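PDB 5YYL: major royal jelly protein 1, which is the most abundant protein of royal jelly, probably nourishes developing honeybee larvae, and binds the sterol 24-methylenecholesterol. Local coordinates for residues 88-93 against 105-110; 228-233 against 265-270; 380-385 against 401-406; 136-141 against 152-157. All blocks are in the same frame, centred on the assembly; numbering follows the deposited sequence.

In the fold
From the N terminus, contact 1 closes a loop of 11 residues between strands 90-94 and 102-106, and contact 4 one of 10 residues between strands 134-139 and 153-158. Contact 2 follows with 31 intervening residues, joining the loop after strand 225-226 to strand 264-269 of the next sheet; contact 3 then ties strand 373-383 to 400-406. All four stand in series, with none nested or crossing. In space the beta-propeller fold brings contact 1 against two of the others: Leu90 of contact 1 packs on Val137 and Phe157 of contact 4, while Ile93 meets Ile402 of contact 3. Contact 2 touches none of the others, and its centre lies about 31 Å from that of contact 1.

Contact 1. Residues 88-93 against 105-110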
loop_
_atom_site.group_PDB
_atom_site.type_symbol
_atom_site.label_atom_id
_atom_site.label_comp_id
_atom_site.label_asym_id
_atom_site.label_seq_id
_atom_site.Cartn_x
_atom_site.Cartn_y
_atom_site.Cartn_z
ATOM N N SER A 88 20.751 -1.804 -39.429
ATOM C CA SER A 88 21.508 -1.326 -38.270
ATOM C C SER A 88 22.227 -2.452 -37.585
ATOM O O SER A 88 21.769 -3.604 -37.618
ATOM C CB SER A 88 20.603 -0.627 -37.267
ATOM O OG SER A 88 21.357 -0.186 -36.138
ATOM N N SER A 89 23.357 -2.102 -36.965
ATOM C CA SER A 89 24.188 -3.078 -36.264
ATOM C C SER A 89 23.915 -3.061 -34.770
ATOM O O SER A 89 23.674 -4.109 -34.195
ATOM C CB SER A 89 25.668 -2.823 -36.509
ATOM O OG SER A 89 26.404 -3.911 -35.994
ATOM N N LEU A 90 23.981 -1.882 -34.161
ATOM C CA LEU A 90 23.686 -1.716 -32.751
ATOM C C LEU A 90 22.191 -1.442 -32.550
ATOM O O LEU A 90 21.693 -0.386 -32.949
ATOM C CB LEU A 90 24.526 -0.578 -32.166
ATOM C CG LEU A 90 24.390 -0.326 -30.668
ATOM C CD1 LEU A 90 24.669 -1.587 -29.863
ATOM C CD2 LEU A 90 25.334 0.787 -30.256
ATOM N N ASN A 91 21.481 -2.389 -31.928
ATOM C CA ASN A 91 20.017 -2.291 -31.725
ATOM C C ASN A 91 19.554 -2.583 -30.300
ATOM O O ASN A 91 20.315 -3.099 -29.494
ATOM C CB ASN A 91 19.289 -3.269 -32.651
ATOM C CG ASN A 91 19.889 -3.302 -34.029
ATOM O OD1 ASN A 91 19.997 -2.262 -34.674
ATOM N ND2 ASN A 91 20.311 -4.483 -34.478
ATOM N N VAL A 92 18.297 -2.224 -30.019
ATOM C CA VAL A 92 17.564 -2.693 -28.838
ATOM C C VAL A 92 16.284 -3.352 -29.301
ATOM O O VAL A 92 15.843 -3.119 -30.414
ATOM C CB VAL A 92 17.229 -1.588 -27.813
ATOM C CG1 VAL A 92 18.496 -1.013 -27.224
ATOM C CG2 VAL A 92 16.396 -0.485 -28.418
ATOM N N ILE A 93 15.699 -4.179 -28.440
ATOM C CA ILE A 93 14.427 -4.818 -28.739
ATOM C C ILE A 93 13.366 -3.786 -28.435
ATOM O O ILE A 93 13.437 -3.108 -27.417
ATOM C CB ILE A 93 14.190 -6.110 -27.940
ATOM C CG1 ILE A 93 15.381 -7.064 -28.120
ATOM C CG2 ILE A 93 12.909 -6.795 -28.404
ATOM C CD1 ILE A 93 15.211 -8.419 -27.449
ATOM N N GLN A 105 15.283 -2.030 -33.093
ATOM C CA GLN A 105 15.202 -0.594 -33.226
ATOM C C GLN A 105 16.625 -0.102 -32.978
ATOM O O GLN A 105 17.190 -0.384 -31.923
ATOM C CB GLN A 105 14.229 -0.055 -32.177
ATOM C CG GLN A 105 14.294 1.442 -31.901
ATOM C CD GLN A 105 13.944 1.763 -30.461
ATOM O OE1 GLN A 105 12.970 1.236 -29.923
ATOM N NE2 GLN A 105 14.745 2.619 -29.824
ATOM N N PRO A 106 17.218 0.616 -33.943
ATOM C CA PRO A 106 18.615 1.067 -33.811
ATOM C C PRO A 106 18.899 1.935 -32.601
ATOM O O PRO A 106 18.088 2.789 -32.264
ATOM C CB PRO A 106 18.821 1.899 -35.080
ATOM C CG PRO A 106 17.918 1.254 -36.065
ATOM C CD PRO A 106 16.687 0.877 -35.294
ATOM N N TYR A 107 20.046 1.728 -31.968
ATOM C CA TYR A 107 20.465 2.531 -30.808
ATOM C C TYR A 107 21.713 3.345 -31.202
ATOM O O TYR A 107 22.599 2.803 -31.851
ATOM C CB TYR A 107 20.770 1.614 -29.606
ATOM C CG TYR A 107 21.120 2.330 -28.320
ATOM C CD1 TYR A 107 20.132 2.704 -27.432
ATOM C CD2 TYR A 107 22.448 2.606 -27.975
ATOM C CE1 TYR A 107 20.432 3.339 -26.228
ATOM C CE2 TYR A 107 22.770 3.263 -26.788
ATOM C CZ TYR A 107 21.752 3.617 -25.919
ATOM O OH TYR A 107 22.031 4.261 -24.739
ATOM N N PRO A 108 21.807 4.628 -30.834
ATOM C CA PRO A 108 20.754 5.407 -30.156
ATOM C C PRO A 108 19.570 5.745 -31.070
ATOM O O PRO A 108 18.419 5.556 -30.685
ATOM C CB PRO A 108 21.487 6.683 -29.754
ATOM C CG PRO A 108 22.893 6.241 -29.517
ATOM C CD PRO A 108 23.156 5.070 -30.427
ATOM N N ASP A 109 19.877 6.231 -32.269
ATOM C CA ASP A 109 18.897 6.541 -33.320
ATOM C C ASP A 109 19.481 5.973 -34.620
ATOM O O ASP A 109 20.565 5.372 -34.594
ATOM C CB ASP A 109 18.675 8.070 -33.414
ATOM C CG ASP A 109 19.983 8.888 -33.240
ATOM O OD1 ASP A 109 20.940 8.680 -34.020
ATOM O OD2 ASP A 109 20.047 9.718 -32.300
ATOM N N TRP A 110 18.790 6.162 -35.744
ATOM C CA TRP A 110 19.322 5.734 -37.062
ATOM C C TRP A 110 20.650 6.392 -37.521
ATOM O O TRP A 110 21.324 5.851 -38.402
ATOM C CB TRP A 110 18.265 5.920 -38.148
ATOM C CG TRP A 110 17.137 4.964 -38.044
ATOM C CD1 TRP A 110 15.984 5.121 -37.324
ATOM C CD2 TRP A 110 17.045 3.682 -38.682
ATOM N NE1 TRP A 110 15.178 4.012 -37.475
ATOM C CE2 TRP A 110 15.804 3.116 -38.306
ATOM C CE3 TRP A 110 17.896 2.949 -39.532
ATOM C CZ2 TRP A 110 15.388 1.856 -38.760
ATOM C CZ3 TRP A 110 17.484 1.697 -39.981
ATOM C CH2 TRP A 110 16.240 1.165 -39.592
#
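Leu90 and Tyr107 both swing their side chains anti to the backbone N (chi1 -177° and -176°), which lays them side by side, pointing the same way. Leu90 CD2 arrives at the edge of the phenol ring, 4.1 Å from Tyr107 CD2, and Val92 CG1 approaches the CD1 side of the same ring more obliquely. Below this apolar group runs an antiparallel pairing. Tyr107 N donates to Leu90 O over 2.9 Å in an almost straight bond; Val92 and Gln105 form a hydrogen-bonded pair, in which Gln105 N reaches Val92 O by the more bent path of 135°. Between these bonds Asn91 faces Pro106 as a non-hydrogen-bonded pair, a position where the imino acid's missing N-H costs this pairing nothing. The pyrrolidine ring is instead packed between neighbours: Pro106 CG lies 3.5 Å from Ser88 CB and also 3.5 Å above the centre of the Trp110 ring. Ser88 OG in turn donates to Asn91 OD1 at 2.9 Å, while the Asn91 amide nitrogen makes a weak bond to Val78 O on strand 75-81. This is the outer hairpin of a four-stranded propeller blade. Its chemistry implies a division of labour: the backbone sets the register, proline and aromatic rings fill the flanks, and the buried Asn91 amide has a partner at both its oxygen and its nitrogen.

Contact 2. Residues 228-233 against 265-270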
loop_
_atom_site.group_PDB
_atom_site.type_symbol
_atom_site.label_atom_id
_atom_site.label_comp_id
_atom_site.label_asym_id
_atom_site.label_seq_id
_atom_site.Cartn_x
_atom_site.Cartn_y
_atom_site.Cartn_z
ATOM N N SER A 228 50.827 -14.843 -27.985
ATOM C CA SER A 228 51.127 -16.054 -27.246
ATOM C C SER A 228 50.719 -17.258 -28.081
ATOM O O SER A 228 49.880 -17.149 -28.980
ATOM C CB SER A 228 50.373 -16.043 -25.920
ATOM O OG SER A 228 50.288 -17.327 -25.353
ATOM N N ASN A 229 51.322 -18.403 -27.782
ATOM C CA ASN A 229 50.916 -19.682 -28.380
ATOM C C ASN A 229 49.533 -20.107 -27.858
ATOM O O ASN A 229 48.811 -20.847 -28.533
ATOM C CB ASN A 229 51.980 -20.782 -28.141
ATOM C CG ASN A 229 52.074 -21.225 -26.677
ATOM O OD1 ASN A 229 52.312 -20.414 -25.774
ATOM N ND2 ASN A 229 51.896 -22.526 -26.442
ATOM N N THR A 230 49.183 -19.628 -26.657
ATOM C CA THR A 230 47.844 -19.772 -26.088
ATOM C C THR A 230 46.774 -19.007 -26.875
ATOM O O THR A 230 45.611 -19.400 -26.844
ATOM C CB THR A 230 47.807 -19.342 -24.601
ATOM O OG1 THR A 230 48.097 -17.948 -24.476
ATOM C CG2 THR A 230 48.810 -20.169 -23.775
ATOM N N PHE A 231 47.169 -17.932 -27.564
ATOM C CA PHE A 231 46.281 -17.197 -28.498
ATOM C C PHE A 231 46.142 -17.835 -29.891
ATOM O O PHE A 231 45.306 -17.379 -30.687
ATOM C CB PHE A 231 46.750 -15.745 -28.703
ATOM C CG PHE A 231 46.885 -14.937 -27.453
ATOM C CD1 PHE A 231 46.469 -15.392 -26.201
ATOM C CD2 PHE A 231 47.423 -13.674 -27.549
ATOM C CE1 PHE A 231 46.634 -14.603 -25.071
ATOM C CE2 PHE A 231 47.591 -12.880 -26.430
ATOM C CZ PHE A 231 47.198 -13.341 -25.185
ATOM N N ASP A 232 46.954 -18.842 -30.203
ATOM C CA ASP A 232 46.992 -19.413 -31.554
ATOM C C ASP A 232 45.970 -20.527 -31.705
ATOM O O ASP A 232 45.635 -21.206 -30.731
ATOM C CB ASP A 232 48.386 -19.961 -31.892
ATOM C CG ASP A 232 49.450 -18.874 -32.000
ATOM O OD1 ASP A 232 50.650 -19.238 -31.851
ATOM O OD2 ASP A 232 49.110 -17.687 -32.251
ATOM N N TYR A 233 45.495 -20.718 -32.941
ATOM C CA TYR A 233 44.526 -21.765 -33.245
ATOM C C TYR A 233 45.228 -23.118 -33.291
ATOM O O TYR A 233 46.401 -23.195 -33.658
ATOM C CB TYR A 233 43.777 -21.474 -34.560
ATOM C CG TYR A 233 44.366 -22.036 -35.841
ATOM C CD1 TYR A 233 43.967 -23.279 -36.324
ATOM C CD2 TYR A 233 45.295 -21.314 -36.589
ATOM C CE1 TYR A 233 44.488 -23.803 -37.499
ATOM C CE2 TYR A 233 45.819 -21.823 -37.778
ATOM C CZ TYR A 233 45.409 -23.076 -38.224
ATOM O OH TYR A 233 45.897 -23.623 -39.386
ATOM N N LEU A 265 41.370 -12.904 -16.755
ATOM C CA LEU A 265 40.691 -12.846 -18.046
ATOM C C LEU A 265 40.800 -14.230 -18.686
ATOM O O LEU A 265 41.833 -14.583 -19.266
ATOM C CB LEU A 265 41.338 -11.785 -18.936
ATOM C CG LEU A 265 40.836 -11.675 -20.367
ATOM C CD1 LEU A 265 39.379 -11.245 -20.362
ATOM C CD2 LEU A 265 41.711 -10.694 -21.121
ATOM N N TYR A 266 39.736 -15.024 -18.545
ATOM C CA TYR A 266 39.669 -16.364 -19.148
ATOM C C TYR A 266 39.430 -16.241 -20.640
ATOM O O TYR A 266 38.772 -15.304 -21.071
ATOM C CB TYR A 266 38.571 -17.209 -18.512
ATOM C CG TYR A 266 38.814 -17.488 -17.053
ATOM C CD1 TYR A 266 39.575 -18.581 -16.646
ATOM C CD2 TYR A 266 38.284 -16.660 -16.084
ATOM C CE1 TYR A 266 39.814 -18.830 -15.302
ATOM C CE2 TYR A 266 38.494 -16.901 -14.746
ATOM C CZ TYR A 266 39.256 -17.981 -14.354
ATOM O OH TYR A 266 39.470 -18.199 -13.016
ATOM N N TYR A 267 39.969 -17.182 -21.406
ATOM C CA TYR A 267 39.842 -17.199 -22.859
ATOM C C TYR A 267 40.226 -18.568 -23.401
ATOM O O TYR A 267 40.650 -19.430 -22.638
ATOM C CB TYR A 267 40.734 -16.137 -23.502
ATOM C CG TYR A 267 42.213 -16.391 -23.323
ATOM C CD1 TYR A 267 42.957 -17.034 -24.307
ATOM C CD2 TYR A 267 42.874 -15.990 -22.155
ATOM C CE1 TYR A 267 44.316 -17.260 -24.133
ATOM C CE2 TYR A 267 44.228 -16.211 -21.971
ATOM C CZ TYR A 267 44.944 -16.839 -22.957
ATOM O OH TYR A 267 46.292 -17.059 -22.779
ATOM N N SER A 268 40.082 -18.750 -24.709
ATOM C CA SER A 268 40.632 -19.908 -25.397
ATOM C C SER A 268 40.593 -19.690 -26.891
ATOM O O SER A 268 39.754 -18.949 -27.375
ATOM C CB SER A 268 39.846 -21.162 -25.057
ATOM O OG SER A 268 38.478 -21.016 -25.362
ATOM N N PRO A 269 41.515 -20.303 -27.640
ATOM C CA PRO A 269 41.323 -20.232 -29.096
ATOM C C PRO A 269 40.057 -21.008 -29.501
ATOM O O PRO A 269 39.717 -22.006 -28.834
ATOM C CB PRO A 269 42.599 -20.869 -29.673
ATOM C CG PRO A 269 43.532 -21.090 -28.530
ATOM C CD PRO A 269 42.742 -21.036 -27.264
ATOM N N VAL A 270 39.368 -20.534 -30.544
ATOM C CA VAL A 270 38.115 -21.144 -31.025
ATOM C C VAL A 270 38.359 -22.594 -31.424
ATOM O O VAL A 270 37.635 -23.487 -31.005
ATOM C CB VAL A 270 37.520 -20.376 -32.237
ATOM C CG1 VAL A 270 36.358 -21.128 -32.891
ATOM C CG2 VAL A 270 37.072 -18.976 -31.820
#
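Thr230 OG1 and Tyr267 OH meet in a hydrogen bond of 2.6 Å, in which either hydroxyl may be the donor. The threonine oxygen comes in at the edge of the phenol, near the ring plane, and the two side chains cross at about a right angle. Ser228 OG also borders Thr230 OG1, although it is modelled so close that the length of that bond is doubtful. What carries Tyr267 across to the loop is its first torsion: CG sits between the backbone N and the carbonyl carbon (chi1 66°), and the ring stands up from its strand toward residues 228-233.

A second layer of the contact is aromatic. Phe231 turns its edge to the face of Tyr267 in an offset edge-to-face pair, with ring centroids 5.3 Å apart and planes at 77°. Phe231 CE1 makes the approach, 3.5 Å from Tyr267 CZ. One face of Phe231 is meanwhile covered from within its own loop by Ser228 CB, 3.8 Å above the ring centre. Two residues further along the strand, Pro269 packs its ring against backbone rather than side chain, with CG set against the carbonyl oxygens of both Thr230 and Asp232.

The contact illustrates how a connection between two blades of a propeller can be seated on the later blade. The loop leaves strand 225-226 at the outer edge of one sheet and rests on strand 264-269 of the next, where Tyr295 from strand 295-298 touches Thr230, Phe231 and Tyr267, and Ile253 of strand 253-258 adjoins both aromatic rings.

Contact 3. Residues 380-385 against 401-406; sequences VLSNKM and RIMNAN
Strands 380-383 and 401-406 run antiparallel, their axes 4.8 Å apart at the closest and their directions 146° apart. Val380 and Met403 form a hydrogen-bonded pair with both bonds sound: Val380 N reaches Met403 O at 2.9 Å, and Met403 N returns to Val380 O at 2.8 Å. Leu381 and Ile402 make the non-hydrogen-bonded pair that follows. Ser382 N donates to Arg401 O at 3.0 Å, while the return bond from Arg401 N is long and bent.

Strand 373-383 is an inner strand here, flanked on its other side by 353-361, while strand 400-406 is paired in turn with the N-terminal strand 33-37. Such joining of the chain's two ends in one sheet is the closure often called velcro in beta-propellers.

Val380 and Met403 share one face of the sheet, where Val380 CB lies 4.4 Å from Met403 CB. From there Met403 leans across to the neighbouring strand: a bend at its last torsion (chi3 -99°) brings the methyl CE against Ser382, whose hydroxyl is bonded to Thr350 O. On the opposite face Leu381 CD1 lies 4.4 Å from Ile402 CG1, and both side chains touch Ile69 of strand 65-72. Beyond the pairing, the extended Arg401 and the bent Lys384 converge on one water, which accepts from Lys384 NZ and, at the guanidinium edge, from Arg401 NH2, each at 3.0 Å. Arg401 NE also has a long, weak ion pair with Glu36 of strand 33-37.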
loop_
_atom_site.group_PDB
_atom_site.type_symbol
_atom_site.label_atom_id
_atom_site.label_comp_id
_atom_site.label_asym_id
_atom_site.label_seq_id
_atom_site.Cartn_x
_atom_site.Cartn_y
_atom_site.Cartn_z
ATOM N N VAL A 380 21.619 -15.738 -22.189
ATOM C CA VAL A 380 22.339 -16.546 -23.177
ATOM C C VAL A 380 21.778 -16.308 -24.583
ATOM O O VAL A 380 20.602 -16.552 -24.820
ATOM C CB VAL A 380 22.211 -18.041 -22.841
ATOM C CG1 VAL A 380 23.008 -18.880 -23.823
ATOM C CG2 VAL A 380 22.661 -18.296 -21.414
ATOM N N LEU A 381 22.613 -15.815 -25.502
ATOM C CA LEU A 381 22.269 -15.752 -26.927
ATOM C C LEU A 381 22.727 -17.033 -27.552
ATOM O O LEU A 381 23.904 -17.377 -27.490
ATOM C CB LEU A 381 22.950 -14.591 -27.667
ATOM C CG LEU A 381 22.716 -14.566 -29.189
ATOM C CD1 LEU A 381 21.243 -14.381 -29.511
ATOM C CD2 LEU A 381 23.525 -13.466 -29.847
ATOM N N SER A 382 21.785 -17.729 -28.164
ATOM C CA SER A 382 22.047 -18.971 -28.815
ATOM C C SER A 382 21.434 -18.884 -30.203
ATOM O O SER A 382 20.281 -19.267 -30.437
ATOM C CB SER A 382 21.425 -20.061 -27.987
ATOM O OG SER A 382 21.231 -21.205 -28.751
ATOM N N ASN A 383 22.206 -18.295 -31.116
ATOM C CA ASN A 383 21.971 -18.416 -32.548
ATOM C C ASN A 383 22.322 -19.831 -33.019
ATOM O O ASN A 383 22.540 -20.734 -32.196
ATOM C CB ASN A 383 22.709 -17.319 -33.336
ATOM C CG ASN A 383 24.224 -17.339 -33.165
ATOM O OD1 ASN A 383 24.880 -18.395 -33.145
ATOM N ND2 ASN A 383 24.799 -16.137 -33.074
ATOM N N LYS A 384 22.322 -20.043 -34.334
ATOM C CA LYS A 384 22.741 -21.307 -34.918
ATOM C C LYS A 384 23.825 -21.034 -35.961
ATOM O O LYS A 384 23.584 -21.142 -37.173
ATOM C CB LYS A 384 21.527 -22.010 -35.518
ATOM C CG LYS A 384 20.524 -22.445 -34.460
ATOM C CD LYS A 384 19.716 -23.685 -34.841
ATOM C CE LYS A 384 18.459 -23.361 -35.615
ATOM N NZ LYS A 384 17.533 -24.521 -35.571
ATOM N N MET A 385 25.019 -20.672 -35.468
ATOM C CA MET A 385 26.199 -20.388 -36.315
ATOM C C MET A 385 26.508 -21.507 -37.307
ATOM O O MET A 385 26.968 -21.229 -38.412
ATOM C CB MET A 385 27.454 -20.098 -35.467
ATOM C CG MET A 385 28.693 -19.778 -36.306
ATOM S SD MET A 385 30.042 -18.901 -35.489
ATOM C CE MET A 385 29.556 -17.189 -35.713
ATOM N N ARG A 401 17.701 -17.232 -30.159
ATOM C CA ARG A 401 17.043 -17.275 -28.852
ATOM C C ARG A 401 17.835 -16.531 -27.805
ATOM O O ARG A 401 19.039 -16.676 -27.734
ATOM C CB ARG A 401 16.914 -18.721 -28.404
ATOM C CG ARG A 401 16.127 -19.612 -29.348
ATOM C CD ARG A 401 15.933 -20.970 -28.714
ATOM N NE ARG A 401 14.987 -21.801 -29.444
ATOM C CZ ARG A 401 15.231 -22.399 -30.604
ATOM N NH1 ARG A 401 16.407 -22.256 -31.227
ATOM N NH2 ARG A 401 14.273 -23.138 -31.157
ATOM N N ILE A 402 17.159 -15.733 -26.990
ATOM C CA ILE A 402 17.755 -15.216 -25.763
ATOM C C ILE A 402 17.120 -15.990 -24.617
ATOM O O ILE A 402 15.946 -15.818 -24.333
ATOM C CB ILE A 402 17.514 -13.714 -25.578
ATOM C CG1 ILE A 402 18.226 -12.931 -26.690
ATOM C CG2 ILE A 402 17.984 -13.279 -24.190
ATOM C CD1 ILE A 402 17.971 -11.427 -26.672
ATOM N N MET A 403 17.895 -16.860 -23.987
ATOM C CA MET A 403 17.439 -17.598 -22.828
ATOM C C MET A 403 17.981 -16.924 -21.572
ATOM O O MET A 403 18.778 -15.987 -21.646
ATOM C CB MET A 403 17.880 -19.043 -22.901
ATOM C CG MET A 403 17.295 -19.773 -24.095
ATOM S SD MET A 403 18.185 -21.307 -24.403
ATOM C CE MET A 403 19.219 -20.698 -25.722
ATOM N N ASN A 404 17.467 -17.352 -20.422
ATOM C CA ASN A 404 17.952 -16.853 -19.144
ATOM C C ASN A 404 17.663 -17.830 -18.033
ATOM O O ASN A 404 16.947 -18.805 -18.232
ATOM C CB ASN A 404 17.427 -15.426 -18.818
ATOM C CG ASN A 404 15.934 -15.380 -18.554
ATOM O OD1 ASN A 404 15.177 -16.291 -18.942
ATOM N ND2 ASN A 404 15.489 -14.313 -17.876
ATOM N N ALA A 405 18.279 -17.588 -16.881
ATOM C CA ALA A 405 18.135 -18.454 -15.712
ATOM C C ALA A 405 18.814 -17.831 -14.518
ATOM O O ALA A 405 19.721 -16.998 -14.660
ATOM C CB ALA A 405 18.733 -19.812 -15.976
ATOM N N ASN A 406 18.372 -18.241 -13.333
ATOM C CA ASN A 406 19.024 -17.842 -12.093
ATOM C C ASN A 406 20.299 -18.643 -11.958
ATOM O O ASN A 406 20.284 -19.855 -12.154
ATOM C CB ASN A 406 18.133 -18.115 -10.889
ATOM C CG ASN A 406 18.772 -17.684 -9.598
ATOM O OD1 ASN A 406 19.247 -18.498 -8.829
ATOM N ND2 ASN A 406 18.816 -16.388 -9.373
HETATM O O HOH W 1 15.223 -24.578 -33.624
#

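Contact 4. Residues 136-141 against 152-157; sequences WVLDSG and PKLLTF
Asp139 and Lys153 form a salt bridge on the face of a beta hairpin, but the lysine is one of four donors to the same buried carboxylate. Lys153 NZ meets Asp139 OD1 at 3.1 Å, nearly along the C-O axis, after a bend at the last torsion of an otherwise extended chain (chi4 -78°). OD1 also accepts from Val122 N. On the other oxygen, Gly141 N closes an Asx turn to Asp139 OD2 at 3.1 Å, from above the carboxylate plane, and Ser123 N adds a further bond.

The antiparallel strands behind it are regularly laced, the pairs Val137-Leu155 and Asp139-Lys153 each exchanging two backbone bonds. On the salt bridge's face, Val137 CG2 comes to the edge of the Phe157 ring, 3.9 Å from CE2. Across the sheet Thr156 OG1 sits over one face of the Trp136 indole, offset toward its rim, while Leu154 CG lies at the ring's edge, 4.2 Å from Trp136 CE3.

In this central hairpin of a propeller blade, donors on both carboxylate oxygens would probably keep Asp139 ionised despite its burial, and they tie the Asx turn, the partner strand and residues 122-123 to one side chain.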
loop_
_atom_site.group_PDB
_atom_site.type_symbol
_atom_site.label_atom_id
_atom_site.label_comp_id
_atom_site.label_asym_id
_atom_site.label_seq_id
_atom_site.Cartn_x
_atom_site.Cartn_y
_atom_site.Cartn_z
ATOM N N TRP A 136 29.966 0.157 -23.630
ATOM C CA TRP A 136 31.147 0.039 -24.489
ATOM C C TRP A 136 30.790 -0.792 -25.695
ATOM O O TRP A 136 30.144 -1.824 -25.543
ATOM C CB TRP A 136 32.300 -0.618 -23.741
ATOM C CG TRP A 136 32.722 0.157 -22.558
ATOM C CD1 TRP A 136 32.126 0.164 -21.336
ATOM C CD2 TRP A 136 33.836 1.049 -22.470
ATOM N NE1 TRP A 136 32.801 1.002 -20.479
ATOM C CE2 TRP A 136 33.856 1.562 -21.149
ATOM C CE3 TRP A 136 34.832 1.456 -23.370
ATOM C CZ2 TRP A 136 34.833 2.464 -20.706
ATOM C CZ3 TRP A 136 35.801 2.353 -22.936
ATOM C CH2 TRP A 136 35.788 2.856 -21.617
ATOM N N VAL A 137 31.193 -0.339 -26.882
ATOM C CA VAL A 137 30.914 -1.057 -28.141
ATOM C C VAL A 137 32.187 -1.306 -28.936
ATOM O O VAL A 137 32.937 -0.383 -29.205
ATOM C CB VAL A 137 29.944 -0.283 -29.046
ATOM C CG1 VAL A 137 29.591 -1.103 -30.285
ATOM C CG2 VAL A 137 28.689 0.097 -28.269
ATOM N N LEU A 138 32.406 -2.560 -29.321
ATOM C CA LEU A 138 33.524 -2.952 -30.185
ATOM C C LEU A 138 33.020 -3.022 -31.617
ATOM O O LEU A 138 32.433 -4.020 -32.007
ATOM C CB LEU A 138 34.134 -4.308 -29.740
ATOM C CG LEU A 138 35.301 -4.862 -30.593
ATOM C CD1 LEU A 138 36.551 -4.008 -30.471
ATOM C CD2 LEU A 138 35.643 -6.290 -30.227
ATOM N N ASP A 139 33.230 -1.945 -32.374
ATOM C CA ASP A 139 32.985 -1.924 -33.821
ATOM C C ASP A 139 34.221 -2.484 -34.514
ATOM O O ASP A 139 35.307 -1.921 -34.383
ATOM C CB ASP A 139 32.692 -0.490 -34.304
ATOM C CG ASP A 139 32.520 -0.381 -35.837
ATOM O OD1 ASP A 139 32.637 0.760 -36.351
ATOM O OD2 ASP A 139 32.237 -1.405 -36.518
ATOM N N SER A 140 34.045 -3.585 -35.240
ATOM C CA SER A 140 35.159 -4.240 -35.916
ATOM C C SER A 140 35.579 -3.481 -37.177
ATOM O O SER A 140 36.771 -3.401 -37.511
ATOM C CB SER A 140 34.801 -5.680 -36.262
ATOM O OG SER A 140 33.682 -5.753 -37.112
ATOM N N GLY A 141 34.591 -2.912 -37.866
ATOM C CA GLY A 141 34.795 -2.293 -39.171
ATOM C C GLY A 141 34.623 -3.273 -40.320
ATOM O O GLY A 141 34.766 -2.885 -41.474
ATOM N N PRO A 152 38.527 -0.336 -37.345
ATOM C CA PRO A 152 37.816 -0.627 -36.087
ATOM C C PRO A 152 37.859 0.516 -35.070
ATOM O O PRO A 152 38.797 1.328 -35.089
ATOM C CB PRO A 152 38.569 -1.840 -35.506
ATOM C CG PRO A 152 39.701 -2.119 -36.415
ATOM C CD PRO A 152 39.440 -1.436 -37.713
ATOM N N LYS A 153 36.860 0.550 -34.189
ATOM C CA LYS A 153 36.800 1.546 -33.118
ATOM C C LYS A 153 36.022 1.085 -31.878
ATOM O O LYS A 153 35.234 0.145 -31.924
ATOM C CB LYS A 153 36.224 2.870 -33.638
ATOM C CG LYS A 153 34.940 2.774 -34.442
ATOM C CD LYS A 153 34.468 4.174 -34.777
ATOM C CE LYS A 153 33.096 4.185 -35.410
ATOM N NZ LYS A 153 33.147 3.800 -36.846
ATOM N N LEU A 154 36.292 1.764 -30.771
ATOM C CA LEU A 154 35.704 1.489 -29.476
ATOM C C LEU A 154 34.868 2.704 -29.050
ATOM O O LEU A 154 35.418 3.747 -28.701
ATOM C CB LEU A 154 36.826 1.217 -28.465
ATOM C CG LEU A 154 36.536 0.527 -27.129
ATOM C CD1 LEU A 154 36.014 -0.890 -27.355
ATOM C CD2 LEU A 154 37.803 0.510 -26.275
ATOM N N LEU A 155 33.544 2.565 -29.091
ATOM C CA LEU A 155 32.626 3.621 -28.656
ATOM C C LEU A 155 32.183 3.428 -27.207
ATOM O O LEU A 155 32.237 2.334 -26.682
ATOM C CB LEU A 155 31.398 3.678 -29.545
ATOM C CG LEU A 155 31.706 3.821 -31.034
ATOM C CD1 LEU A 155 31.668 2.471 -31.752
ATOM C CD2 LEU A 155 30.705 4.786 -31.657
ATOM N N THR A 156 31.727 4.518 -26.595
ATOM C CA THR A 156 31.352 4.573 -25.191
ATOM C C THR A 156 30.184 5.534 -25.010
ATOM O O THR A 156 30.390 6.734 -24.932
ATOM C CB THR A 156 32.546 5.040 -24.347
ATOM O OG1 THR A 156 33.558 4.029 -24.367
ATOM C CG2 THR A 156 32.151 5.295 -22.886
ATOM N N PHE A 157 28.965 5.001 -24.949
ATOM C CA PHE A 157 27.749 5.798 -24.745
ATOM C C PHE A 157 27.383 5.912 -23.269
ATOM O O PHE A 157 27.637 4.997 -22.504
ATOM C CB PHE A 157 26.578 5.167 -25.479
ATOM C CG PHE A 157 26.796 5.027 -26.950
ATOM C CD1 PHE A 157 26.416 6.043 -27.817
ATOM C CD2 PHE A 157 27.367 3.880 -27.479
ATOM C CE1 PHE A 157 26.605 5.916 -29.180
ATOM C CE2 PHE A 157 27.565 3.746 -28.842
ATOM C CZ PHE A 157 27.173 4.763 -29.694
#